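Local coordinates for protein probable endoglucanase (Gluconacetobacter xylinus, PDB 1WZZ) that hydrolyses internal beta-1,4-glucosidic linkages of cellulose and carboxymethyl-cellulose as a family 8 glycoside hydrolase, at residues I25-A28 / K29-P33; A65-Q68 / S69-W73; G116-G119 / K120-R124; L177-A180 / F181-A185; P313-Y316 / S317-T321. All blocks are in the same frame, centred on the assembly; numbering follows the deposited sequence.

Contact 1: residues I25-A28 / K29-P33; sequences IFRA and KYLRP. With SO4 (sulfate ion), chain B.
Phe-26 and Tyr-30, one turn apart near the C-terminal end of helix 18-30, form a T-shaped (edge-to-face) pair: the edge of Tyr-30 is presented to one face of Phe-26, with centroids 5.1 Å apart and planes at 65°. Tyr-30 CD1 does the touching, 3.7 Å from Phe-26 CD1 and displaced toward the rim of the ring. With CG anti to the backbone N (chi1 -174°), the phenylalanine ring leans along the helix toward the tyrosine.

The aliphatic contacts are looser. Ile-25 and Lys-29 run side by side, Ile-25 CG2 lying 4.0 Å from Lys-29 CE, and the extended lysine carries its NZ on to Leu-309 O. Between the side chains, Arg-27 CG meets Leu-31 CD2 at 4.0 Å; the guanidinium goes on to a salt bridge with Asp-63.

Tyr-30 N donates to Phe-26 O at 2.8 Å, whereas Leu-31 N, where the chain leaves helical geometry, reaches Arg-27 O at a longer 3.2 Å. A water gives a hydrogen bond to Leu-31 O and a weak one to Ala-28 O.

Arg-32 NH1 makes a weak hydrogen bond, at the guanidinium edge, to O3 of a sulfate, probably from the crystallisation liquor, that Ser-34 OG and Arg-36 NE also bind. The chemistry is divided: buried Phe-26, with Tyr-30 against it, packs toward helix 315-331, while the polar ends of Arg-27 and Lys-29 tie the helix to flanking loops.

Contact 2: residues A65-Q68 / S69-W73; sequences ASFQ and SMWMW
Met-70, a selenomethionine, curls back over the preceding turn of helix 64-77: its chain is extended through chi2 and then bends at chi3 (-78°), which brings CE to 3.4 Å from Ser-66 O and 4.1 Å from Ser-66 CB. The same carbonyl accepts Met-70 N at 2.9 Å, so main chain and side chain of one residue both lie against it. Ser-66 turns its hydroxyl to Asp-63.

Phe-67 and Trp-71 point the same way from successive turns. Both have CG anti to the backbone N (chi1 -175° and 172°), yet side chain to side chain they meet only at Phe-67 CE2 and Trp-71 CB, 4.1 Å apart. Tyr-127 meets both rings, and Phe-67 also packs on Ala-118 of helix 105-122.

Gln-68 and Met-72 diverge after their backbone bond, in which Met-72 N donates to Gln-68 O at 2.9 Å. The glutamine extends to a weak hydrogen bond with Arg-124, while Met-72, also selenomethionine, leads away at the exposed side.

This is the i to i+4 pattern of a helix buried along one side, in an (alpha/alpha)6 barrel: Met-70 against helices 18-30 and 48-61, Phe-67 and Trp-71 against helices 48-61 and 105-122.

Contact 3: residues G116-G119 / K120-R124; sequences GRAG and KRFQR
Gly-116 opens the final turns of helix 105-122 by accepting Lys-120 N at its carbonyl O, a long bond of 3.3 Å. Arg-117 follows with a shorter one, its O taking Arg-121 N at 3.0 Å; its side chain turns away from the following turn to a salt bridge with Glu-330.

Ala-118 makes the side-chain contact. Its CB lies 3.7 Å from Phe-122 CD2, and its O receives Phe-122 N at 2.9 Å, with Phe-122 CD2 3.3 Å from that oxygen. Phe-122 reaches back this way because its CG is anti to the carbonyl carbon (chi1 -56°). Arg-121 CG covers part of one ring face. A serine in place of Phe-122 would probably leave Ala-118 CB and the aliphatic part of Arg-121 without their aromatic neighbour, and take away the contact with Leu-64 of helix 64-77.

Gly-119, in the last helical turn, receives the returning chain. Its O accepts Arg-124 N at 2.9 Å, in the carbonyl plane and on a lone pair, and its CA makes a C-H...O contact with Arg-124 O at 3.5 Å.

With Gln-123 at positive phi and its N weakly bonded to Lys-120 O at 3.5 Å, alongside the Arg-124 N bond, the turn is a Schellman motif; Arg-124 occupies the N-cap position of helix 125-142, its side chain salt-bridged to Asp-126, at a helix-to-helix junction of the (alpha/alpha)6 barrel.

Contact 4: residues L177-A180 / F181-A185; sequences LLQA and FDLTA
Successive i to i+4 backbone bonds join Leu-177, Leu-178, Gln-179 and Ala-180 to Phe-181, Asp-182, Leu-183 and Thr-184, continuing to the last turn of helix 174-184 before Ala-185 takes positive phi. Ala-180 O is the doubly used acceptor. Thr-184 N reaches it at 2.9 Å and Thr-184 OG1 at 2.7 Å, from opposite faces of the carbonyl plane; the hydroxyl oxygen stands 41° out of that plane. A chi1 of 69° sets OG1 between the backbone N and the carbonyl carbon, from where it can turn back to the preceding turn. The hydroxyl is also hydrogen-bonded to Asp-186 N, linking the helix end to the chain beyond it.

Gln-179 and Leu-183 lie alongside each other, pointing the same way, and Gln-179 CG meets Leu-183 CD1 at 3.9 Å. This is contact through the aliphatic part of the glutamine. Its buried amide is held by other helices: NE2 bonds to Tyr-135 OH and Leu-113 O, and OE1 receives a weak hydrogen bond from Arg-117.

Asp-182 marks the wetter side. One water donates to Asp-182 OD2 at 2.6 Å and to Leu-178 O at 3.0 Å, bridging carboxylate and carbonyl across one turn, and it lies at the edge of the Phe-181 ring.

The polar groups thus have distinct roles: Thr-184 satisfies main-chain atoms on both sides of it, Gln-179 supplies hydrogen bonds to the buried side of the helix, and Asp-182 works through solvent, its negative charge probably favouring the water's donor orientation.

Contact 5: residues P313-Y316 / S317-T321; sequences PDYY and SAALT
Asp-314 caps helix 315-331: its OD1 accepts Ser-317 N at 2.9 Å with an N-H...O angle of 164°, the donor coming nearly along the C-O axis. The carboxylate gets there with CG between the backbone N and the carbonyl carbon (chi1 57°). This end is the solvent side, where exposed Pro-313 rests its CD 3.8 Å from Ser-317 CB.

Farther along, Ser-317, Ala-318, Ala-319 and Leu-320 are buried. Tyr-316 and Leu-320 lie side by side, with Tyr-316 CE2 3.9 Å from Leu-320 CD2, and the phenol's OH goes on to Tyr-236 O. An alanine in place of Tyr-316 is likely to open a gap beside Leu-320 and leave Tyr-236 O without this donor. Tyr-315 CZ meets Ala-319 CB at 3.9 Å, its side chain about 6 Å from that of Glu-49, the proton donor inferred by similarity. The O of buried Ser-317 accepts two bonds, from Thr-321 N at 2.9 Å and Thr-321 OG1 at 2.7 Å, from opposite faces of its plane.

The helix start is wedged between neighbours: Tyr-315, Ala-318 and Ala-319 face Tyr-30 and Phe-26 of helix 18-30, whereas Tyr-316 and Leu-320 pack against helices 240-247 and 289-297, and Ser-317 against the latter, its OG bonded to Gly-290 N.

How the contacts relate
All five contacts are local, each on its own helix or at its end, and they form a chain of neighbours round the barrel. Contact 1 is the surface member; the others are partly buried, and contact 5 lies nearest the chain's centre. Contact 1 touches contact 5 through aromatic rings and contact 2 through Leu-31 and Met-70. Contacts 2 and 3 meet where helices 64-77 and 105-122 pack together, and contact 3 meets contact 4 through Arg-117 and Gln-179. Chemistry follows position: contact 2 lies wholly within a helix and is largely apolar, contacts 1, 3 and 4 finish helices, and contact 5 begins one with a carboxylate cap.

Contact 1: residues I25-A28 / K29-P33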
# COMPACT_ATOMS: atom_id res chain seq x y z
N ILE A 25 -4.00 -19.77 -2.31
CA ILE A 25 -4.51 -19.47 -3.64
C ILE A 25 -3.62 -18.46 -4.35
O ILE A 25 -3.26 -18.62 -5.51
CB ILE A 25 -5.98 -18.95 -3.55
CG1 ILE A 25 -6.86 -20.04 -2.94
CG2 ILE A 25 -6.48 -18.55 -4.96
CD1 ILE A 25 -8.27 -19.52 -2.55
N PHE A 26 -3.24 -17.40 -3.64
CA PHE A 26 -2.39 -16.37 -4.22
C PHE A 26 -1.05 -16.97 -4.72
O PHE A 26 -0.57 -16.68 -5.81
CB PHE A 26 -2.11 -15.30 -3.17
CG PHE A 26 -1.36 -14.11 -3.69
CD1 PHE A 26 -2.03 -12.95 -4.08
CD2 PHE A 26 0.02 -14.13 -3.74
CE1 PHE A 26 -1.32 -11.81 -4.50
CE2 PHE A 26 0.73 -13.00 -4.16
CZ PHE A 26 0.05 -11.85 -4.53
N ARG A 27 -0.46 -17.79 -3.86
CA ARG A 27 0.81 -18.45 -4.15
C ARG A 27 0.70 -19.33 -5.41
O ARG A 27 1.55 -19.32 -6.31
CB ARG A 27 1.19 -19.29 -2.94
CG ARG A 27 2.51 -20.11 -3.05
CD ARG A 27 2.78 -20.93 -1.78
NE ARG A 27 1.70 -21.89 -1.47
CZ ARG A 27 1.55 -22.54 -0.32
NH1 ARG A 27 2.41 -22.36 0.69
NH2 ARG A 27 0.54 -23.39 -0.15
N ALA A 28 -0.38 -20.08 -5.49
CA ALA A 28 -0.57 -20.96 -6.62
C ALA A 28 -0.66 -20.19 -7.92
O ALA A 28 -0.11 -20.62 -8.94
CB ALA A 28 -1.84 -21.77 -6.40
N LYS A 29 -1.34 -19.05 -7.88
CA LYS A 29 -1.54 -18.25 -9.06
C LYS A 29 -0.40 -17.34 -9.46
O LYS A 29 -0.11 -17.21 -10.65
CB LYS A 29 -2.78 -17.35 -8.89
CG LYS A 29 -4.13 -18.07 -8.88
CD LYS A 29 -5.28 -17.09 -8.73
CE LYS A 29 -6.62 -17.81 -8.85
NZ LYS A 29 -7.74 -16.88 -8.60
N TYR A 30 0.25 -16.73 -8.47
CA TYR A 30 1.23 -15.70 -8.79
C TYR A 30 2.69 -15.84 -8.40
O TYR A 30 3.51 -15.01 -8.81
CB TYR A 30 0.71 -14.37 -8.20
CG TYR A 30 -0.73 -14.08 -8.56
CD1 TYR A 30 -1.72 -14.03 -7.58
CD2 TYR A 30 -1.11 -13.88 -9.89
CE1 TYR A 30 -3.06 -13.79 -7.92
CE2 TYR A 30 -2.43 -13.64 -10.23
CZ TYR A 30 -3.40 -13.59 -9.25
OH TYR A 30 -4.69 -13.30 -9.62
N LEU A 31 3.04 -16.86 -7.62
CA LEU A 31 4.43 -17.01 -7.20
C LEU A 31 5.19 -18.00 -8.06
O LEU A 31 4.83 -19.18 -8.14
CB LEU A 31 4.48 -17.45 -5.74
CG LEU A 31 5.90 -17.68 -5.20
CD1 LEU A 31 6.73 -16.41 -5.41
CD2 LEU A 31 5.86 -18.07 -3.74
N ARG A 32 6.23 -17.51 -8.74
CA ARG A 32 7.08 -18.39 -9.58
C ARG A 32 8.12 -19.04 -8.68
O ARG A 32 8.46 -18.52 -7.61
CB ARG A 32 7.80 -17.56 -10.65
CG ARG A 32 6.89 -16.99 -11.72
CD ARG A 32 6.19 -18.11 -12.48
NE ARG A 32 5.35 -17.58 -13.55
CZ ARG A 32 5.82 -17.13 -14.71
NH1 ARG A 32 7.12 -17.14 -14.96
NH2 ARG A 32 4.98 -16.64 -15.61
N PRO A 33 8.66 -20.20 -9.09
CA PRO A 33 9.67 -20.90 -8.28
C PRO A 33 10.91 -20.03 -8.03
O PRO A 33 11.61 -20.22 -7.03
CB PRO A 33 10.00 -22.14 -9.12
CG PRO A 33 8.75 -22.39 -9.88
CD PRO A 33 8.29 -20.99 -10.28
S SO4 B . 10.79 -16.53 -13.80
O1 SO4 B . 10.57 -15.69 -12.61
O2 SO4 B . 10.24 -15.85 -14.99
O3 SO4 B . 10.09 -17.81 -13.63
O4 SO4 B . 12.24 -16.75 -13.95
O HOH W 1 2.87 -19.87 -10.26

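Contact 2: residues A65-Q68 / S69-W73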
# COMPACT_ATOMS: atom_id res chain seq x y z
N ALA A 65 9.24 -20.94 3.73
CA ALA A 65 9.90 -21.29 2.47
C ALA A 65 9.60 -20.28 1.35
O ALA A 65 10.51 -19.84 0.63
CB ALA A 65 9.50 -22.72 2.05
N SER A 66 8.33 -19.91 1.19
CA SER A 66 7.99 -18.95 0.14
C SER A 66 8.54 -17.56 0.48
O SER A 66 8.98 -16.84 -0.42
CB SER A 66 6.46 -18.85 -0.03
OG SER A 66 5.94 -20.09 -0.50
N PHE A 67 8.48 -17.19 1.75
CA PHE A 67 9.01 -15.89 2.17
C PHE A 67 10.50 -15.77 1.80
O PHE A 67 10.93 -14.77 1.23
CB PHE A 67 8.87 -15.69 3.68
CG PHE A 67 9.28 -14.33 4.12
CD1 PHE A 67 8.35 -13.30 4.20
CD2 PHE A 67 10.63 -14.06 4.37
CE1 PHE A 67 8.76 -12.01 4.53
CE2 PHE A 67 11.05 -12.77 4.69
CZ PHE A 67 10.12 -11.74 4.77
N GLN A 68 11.25 -16.81 2.12
CA GLN A 68 12.68 -16.84 1.82
C GLN A 68 12.96 -16.68 0.34
O GLN A 68 13.85 -15.91 -0.07
CB GLN A 68 13.27 -18.16 2.33
CG GLN A 68 13.36 -18.22 3.83
CD GLN A 68 13.76 -19.59 4.36
OE1 GLN A 68 14.20 -19.72 5.52
NE2 GLN A 68 13.59 -20.62 3.54
N SER A 69 12.21 -17.40 -0.48
CA SER A 69 12.36 -17.34 -1.91
C SER A 69 12.06 -15.94 -2.45
O SER A 69 12.81 -15.42 -3.27
CB SER A 69 11.43 -18.36 -2.58
OG SER A 69 11.61 -18.38 -4.00
N MSE A 70 10.95 -15.34 -2.01
CA MSE A 70 10.60 -14.01 -2.50
C MSE A 70 11.55 -12.93 -2.02
O MSE A 70 11.83 -11.99 -2.76
CB MSE A 70 9.16 -13.64 -2.11
CG MSE A 70 8.14 -14.52 -2.80
SE MSE A 70 6.31 -13.97 -2.32
CE MSE A 70 6.32 -14.78 -0.64
N TRP A 71 12.01 -13.04 -0.80
CA TRP A 71 12.93 -12.02 -0.28
C TRP A 71 14.28 -12.15 -0.98
O TRP A 71 14.89 -11.15 -1.40
CB TRP A 71 13.08 -12.19 1.22
CG TRP A 71 14.13 -11.34 1.86
CD1 TRP A 71 14.99 -11.75 2.84
CD2 TRP A 71 14.45 -9.95 1.60
NE1 TRP A 71 15.82 -10.71 3.21
CE2 TRP A 71 15.52 -9.60 2.47
CE3 TRP A 71 13.94 -8.98 0.72
CZ2 TRP A 71 16.09 -8.32 2.48
CZ3 TRP A 71 14.53 -7.69 0.74
CH2 TRP A 71 15.59 -7.39 1.62
N MSE A 72 14.77 -13.37 -1.11
CA MSE A 72 16.04 -13.50 -1.83
C MSE A 72 15.90 -12.92 -3.25
O MSE A 72 16.80 -12.24 -3.73
CB MSE A 72 16.48 -14.97 -1.90
CG MSE A 72 17.75 -15.16 -2.70
SE MSE A 72 18.36 -16.99 -2.54
CE MSE A 72 17.29 -17.77 -3.94
N TRP A 73 14.76 -13.15 -3.92
CA TRP A 73 14.58 -12.61 -5.27
C TRP A 73 14.54 -11.08 -5.24
O TRP A 73 15.17 -10.41 -6.08
CB TRP A 73 13.29 -13.14 -5.92
CG TRP A 73 13.21 -12.77 -7.39
CD1 TRP A 73 13.67 -13.51 -8.45
CD2 TRP A 73 12.73 -11.53 -7.95
NE1 TRP A 73 13.52 -12.81 -9.62
CE2 TRP A 73 12.95 -11.59 -9.35
CE3 TRP A 73 12.15 -10.37 -7.41
CZ2 TRP A 73 12.61 -10.55 -10.21
CZ3 TRP A 73 11.81 -9.34 -8.27
CH2 TRP A 73 12.04 -9.43 -9.65

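Contact 3: residues G116-G119 / K120-R124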
# COMPACT_ATOMS: atom_id res chain seq x y z
N GLY A 116 9.86 -7.22 9.06
CA GLY A 116 9.69 -7.10 10.49
C GLY A 116 8.73 -8.18 10.97
O GLY A 116 8.96 -8.79 12.00
N ARG A 117 7.66 -8.44 10.22
CA ARG A 117 6.69 -9.46 10.62
C ARG A 117 7.33 -10.85 10.60
O ARG A 117 7.12 -11.65 11.52
CB ARG A 117 5.46 -9.46 9.71
CG ARG A 117 4.59 -8.18 9.82
CD ARG A 117 3.81 -8.17 11.12
NE ARG A 117 2.75 -7.15 11.17
CZ ARG A 117 2.89 -5.94 11.71
NH1 ARG A 117 4.06 -5.56 12.23
NH2 ARG A 117 1.84 -5.13 11.82
N ALA A 118 8.10 -11.13 9.54
CA ALA A 118 8.77 -12.43 9.38
C ALA A 118 9.84 -12.60 10.44
O ALA A 118 10.04 -13.68 10.95
CB ALA A 118 9.39 -12.55 7.97
N GLY A 119 10.55 -11.52 10.74
CA GLY A 119 11.60 -11.62 11.76
C GLY A 119 11.06 -12.08 13.10
O GLY A 119 11.66 -12.93 13.77
N LYS A 120 9.90 -11.56 13.48
CA LYS A 120 9.29 -11.93 14.74
C LYS A 120 8.67 -13.33 14.67
O LYS A 120 8.89 -14.18 15.54
CB LYS A 120 8.22 -10.91 15.14
CG LYS A 120 7.67 -11.17 16.56
CD LYS A 120 6.52 -10.25 16.95
CE LYS A 120 6.10 -10.53 18.40
NZ LYS A 120 4.95 -9.70 18.85
N ARG A 121 7.91 -13.59 13.61
CA ARG A 121 7.24 -14.89 13.50
C ARG A 121 8.17 -16.08 13.36
O ARG A 121 7.91 -17.15 13.94
CB ARG A 121 6.29 -14.88 12.31
CG ARG A 121 5.58 -16.20 12.15
CD ARG A 121 4.26 -16.01 11.47
NE ARG A 121 3.47 -17.24 11.55
CZ ARG A 121 2.17 -17.29 11.28
NH1 ARG A 121 1.54 -16.18 10.94
NH2 ARG A 121 1.52 -18.44 11.36
N PHE A 122 9.24 -15.91 12.61
CA PHE A 122 10.18 -16.99 12.35
C PHE A 122 11.45 -16.94 13.21
O PHE A 122 12.34 -17.78 13.01
CB PHE A 122 10.55 -16.99 10.86
CG PHE A 122 9.35 -17.09 9.93
CD1 PHE A 122 8.42 -18.10 10.08
CD2 PHE A 122 9.19 -16.17 8.89
CE1 PHE A 122 7.33 -18.21 9.20
CE2 PHE A 122 8.10 -16.27 7.99
CZ PHE A 122 7.18 -17.29 8.15
N GLN A 123 11.53 -15.98 14.12
CA GLN A 123 12.70 -15.80 15.01
C GLN A 123 13.97 -15.69 14.18
O GLN A 123 14.96 -16.43 14.35
CB GLN A 123 12.80 -16.99 15.98
CG GLN A 123 11.63 -17.04 16.95
CD GLN A 123 11.71 -18.21 17.92
OE1 GLN A 123 11.00 -18.24 18.93
NE2 GLN A 123 12.55 -19.19 17.61
N ARG A 124 13.93 -14.74 13.25
CA ARG A 124 15.03 -14.49 12.33
C ARG A 124 15.54 -13.07 12.56
O ARG A 124 15.02 -12.10 12.01
CB ARG A 124 14.53 -14.63 10.89
CG ARG A 124 14.30 -16.04 10.42
CD ARG A 124 15.61 -16.74 10.13
NE ARG A 124 16.36 -16.10 9.05
CZ ARG A 124 16.45 -16.57 7.81
NH1 ARG A 124 17.15 -15.92 6.89
NH2 ARG A 124 15.86 -17.71 7.48

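Contact 4: residues L177-A180 / F181-A185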
# COMPACT_ATOMS: atom_id res chain seq x y z
N LEU A 177 4.55 2.05 9.16
CA LEU A 177 5.11 3.23 9.85
C LEU A 177 5.16 2.96 11.36
O LEU A 177 6.11 3.37 12.05
CB LEU A 177 4.28 4.48 9.56
CG LEU A 177 4.16 4.87 8.09
CD1 LEU A 177 3.32 6.16 7.98
CD2 LEU A 177 5.53 5.06 7.49
N LEU A 178 4.15 2.27 11.88
CA LEU A 178 4.13 1.96 13.30
C LEU A 178 5.28 0.99 13.61
O LEU A 178 5.99 1.16 14.60
CB LEU A 178 2.79 1.33 13.70
CG LEU A 178 1.55 2.25 13.80
CD1 LEU A 178 0.31 1.37 14.07
CD2 LEU A 178 1.72 3.29 14.90
N GLN A 179 5.46 -0.02 12.77
CA GLN A 179 6.54 -0.97 12.98
C GLN A 179 7.90 -0.28 12.91
O GLN A 179 8.83 -0.65 13.65
CB GLN A 179 6.49 -2.09 11.95
CG GLN A 179 7.55 -3.13 12.23
CD GLN A 179 7.35 -4.38 11.46
OE1 GLN A 179 6.92 -5.41 12.01
NE2 GLN A 179 7.65 -4.32 10.17
N ALA A 180 8.04 0.70 12.01
CA ALA A 180 9.32 1.41 11.87
C ALA A 180 9.66 2.08 13.20
O ALA A 180 10.81 2.03 13.67
CB ALA A 180 9.19 2.49 10.79
N PHE A 181 8.68 2.73 13.81
CA PHE A 181 8.95 3.40 15.08
C PHE A 181 9.26 2.37 16.15
O PHE A 181 10.17 2.56 16.97
CB PHE A 181 7.75 4.25 15.51
CG PHE A 181 7.98 4.95 16.82
CD1 PHE A 181 8.92 5.98 16.90
CD2 PHE A 181 7.33 4.52 17.97
CE1 PHE A 181 9.21 6.58 18.13
CE2 PHE A 181 7.62 5.11 19.21
CZ PHE A 181 8.56 6.15 19.29
N ASP A 182 8.52 1.27 16.16
CA ASP A 182 8.76 0.23 17.16
C ASP A 182 10.16 -0.39 17.04
O ASP A 182 10.78 -0.74 18.05
CB ASP A 182 7.71 -0.88 17.05
CG ASP A 182 6.36 -0.47 17.60
OD1 ASP A 182 5.40 -1.25 17.42
OD2 ASP A 182 6.24 0.61 18.21
N LEU A 183 10.65 -0.55 15.81
CA LEU A 183 11.97 -1.18 15.63
C LEU A 183 13.15 -0.23 15.67
O LEU A 183 14.26 -0.65 16.02
CB LEU A 183 12.02 -1.93 14.30
CG LEU A 183 11.09 -3.12 14.16
CD1 LEU A 183 11.33 -3.73 12.79
CD2 LEU A 183 11.33 -4.15 15.26
N THR A 184 12.93 1.03 15.33
CA THR A 184 14.03 1.99 15.29
C THR A 184 14.02 3.04 16.39
O THR A 184 15.06 3.66 16.67
CB THR A 184 14.07 2.80 13.97
OG1 THR A 184 12.94 3.69 13.94
CG2 THR A 184 14.01 1.90 12.77
N ALA A 185 12.84 3.27 16.96
CA ALA A 185 12.62 4.28 17.99
C ALA A 185 13.01 5.69 17.52
O ALA A 185 13.28 6.58 18.33
CB ALA A 185 13.40 3.91 19.27
O HOH W 2 4.46 2.14 17.02

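Contact 5: residues P313-Y316 / S317-T321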
# COMPACT_ATOMS: atom_id res chain seq x y z
N PRO A 313 -10.86 -11.74 -10.12
CA PRO A 313 -10.77 -11.61 -11.58
C PRO A 313 -9.38 -11.38 -12.10
O PRO A 313 -9.08 -11.66 -13.26
CB PRO A 313 -11.71 -10.45 -11.88
CG PRO A 313 -11.62 -9.59 -10.61
CD PRO A 313 -11.64 -10.63 -9.52
N ASP A 314 -8.50 -10.85 -11.24
CA ASP A 314 -7.14 -10.58 -11.64
C ASP A 314 -6.25 -10.40 -10.43
O ASP A 314 -6.71 -10.43 -9.28
CB ASP A 314 -7.05 -9.34 -12.53
CG ASP A 314 -7.63 -8.07 -11.88
OD1 ASP A 314 -7.87 -8.04 -10.65
OD2 ASP A 314 -7.84 -7.08 -12.62
N TYR A 315 -4.96 -10.22 -10.71
CA TYR A 315 -3.97 -10.02 -9.67
C TYR A 315 -4.31 -8.84 -8.76
O TYR A 315 -4.27 -8.94 -7.54
CB TYR A 315 -2.60 -9.78 -10.30
CG TYR A 315 -1.59 -9.33 -9.29
CD1 TYR A 315 -1.45 -7.97 -8.98
CD2 TYR A 315 -0.86 -10.26 -8.56
CE1 TYR A 315 -0.61 -7.56 -7.96
CE2 TYR A 315 -0.03 -9.86 -7.54
CZ TYR A 315 0.10 -8.52 -7.24
OH TYR A 315 0.94 -8.12 -6.24
N TYR A 316 -4.63 -7.70 -9.36
CA TYR A 316 -4.94 -6.52 -8.56
C TYR A 316 -5.98 -6.80 -7.49
O TYR A 316 -5.81 -6.46 -6.31
CB TYR A 316 -5.44 -5.37 -9.45
CG TYR A 316 -5.84 -4.17 -8.63
CD1 TYR A 316 -4.91 -3.16 -8.34
CD2 TYR A 316 -7.12 -4.06 -8.09
CE1 TYR A 316 -5.25 -2.08 -7.52
CE2 TYR A 316 -7.46 -3.01 -7.27
CZ TYR A 316 -6.53 -2.02 -6.99
OH TYR A 316 -6.91 -0.97 -6.15
N SER A 317 -7.08 -7.42 -7.89
CA SER A 317 -8.15 -7.70 -6.93
C SER A 317 -7.72 -8.72 -5.89
O SER A 317 -8.03 -8.60 -4.71
CB SER A 317 -9.42 -8.18 -7.66
OG SER A 317 -10.52 -8.29 -6.76
N ALA A 318 -6.99 -9.74 -6.33
CA ALA A 318 -6.53 -10.78 -5.40
C ALA A 318 -5.63 -10.20 -4.32
O ALA A 318 -5.79 -10.50 -3.15
CB ALA A 318 -5.79 -11.85 -6.16
N ALA A 319 -4.65 -9.40 -4.73
CA ALA A 319 -3.73 -8.83 -3.76
C ALA A 319 -4.44 -7.89 -2.79
O ALA A 319 -4.21 -7.94 -1.59
CB ALA A 319 -2.61 -8.07 -4.48
N LEU A 320 -5.33 -7.04 -3.30
CA LEU A 320 -6.03 -6.13 -2.41
C LEU A 320 -6.92 -6.90 -1.44
O LEU A 320 -7.03 -6.57 -0.27
CB LEU A 320 -6.87 -5.15 -3.24
CG LEU A 320 -7.69 -4.14 -2.45
CD1 LEU A 320 -6.75 -3.30 -1.56
CD2 LEU A 320 -8.41 -3.20 -3.45
N THR A 321 -7.55 -7.96 -1.94
CA THR A 321 -8.40 -8.75 -1.07
C THR A 321 -7.60 -9.42 0.04
O THR A 321 -8.00 -9.37 1.21
CB THR A 321 -9.17 -9.82 -1.88
OG1 THR A 321 -9.99 -9.15 -2.87
CG2 THR A 321 -10.07 -10.64 -0.98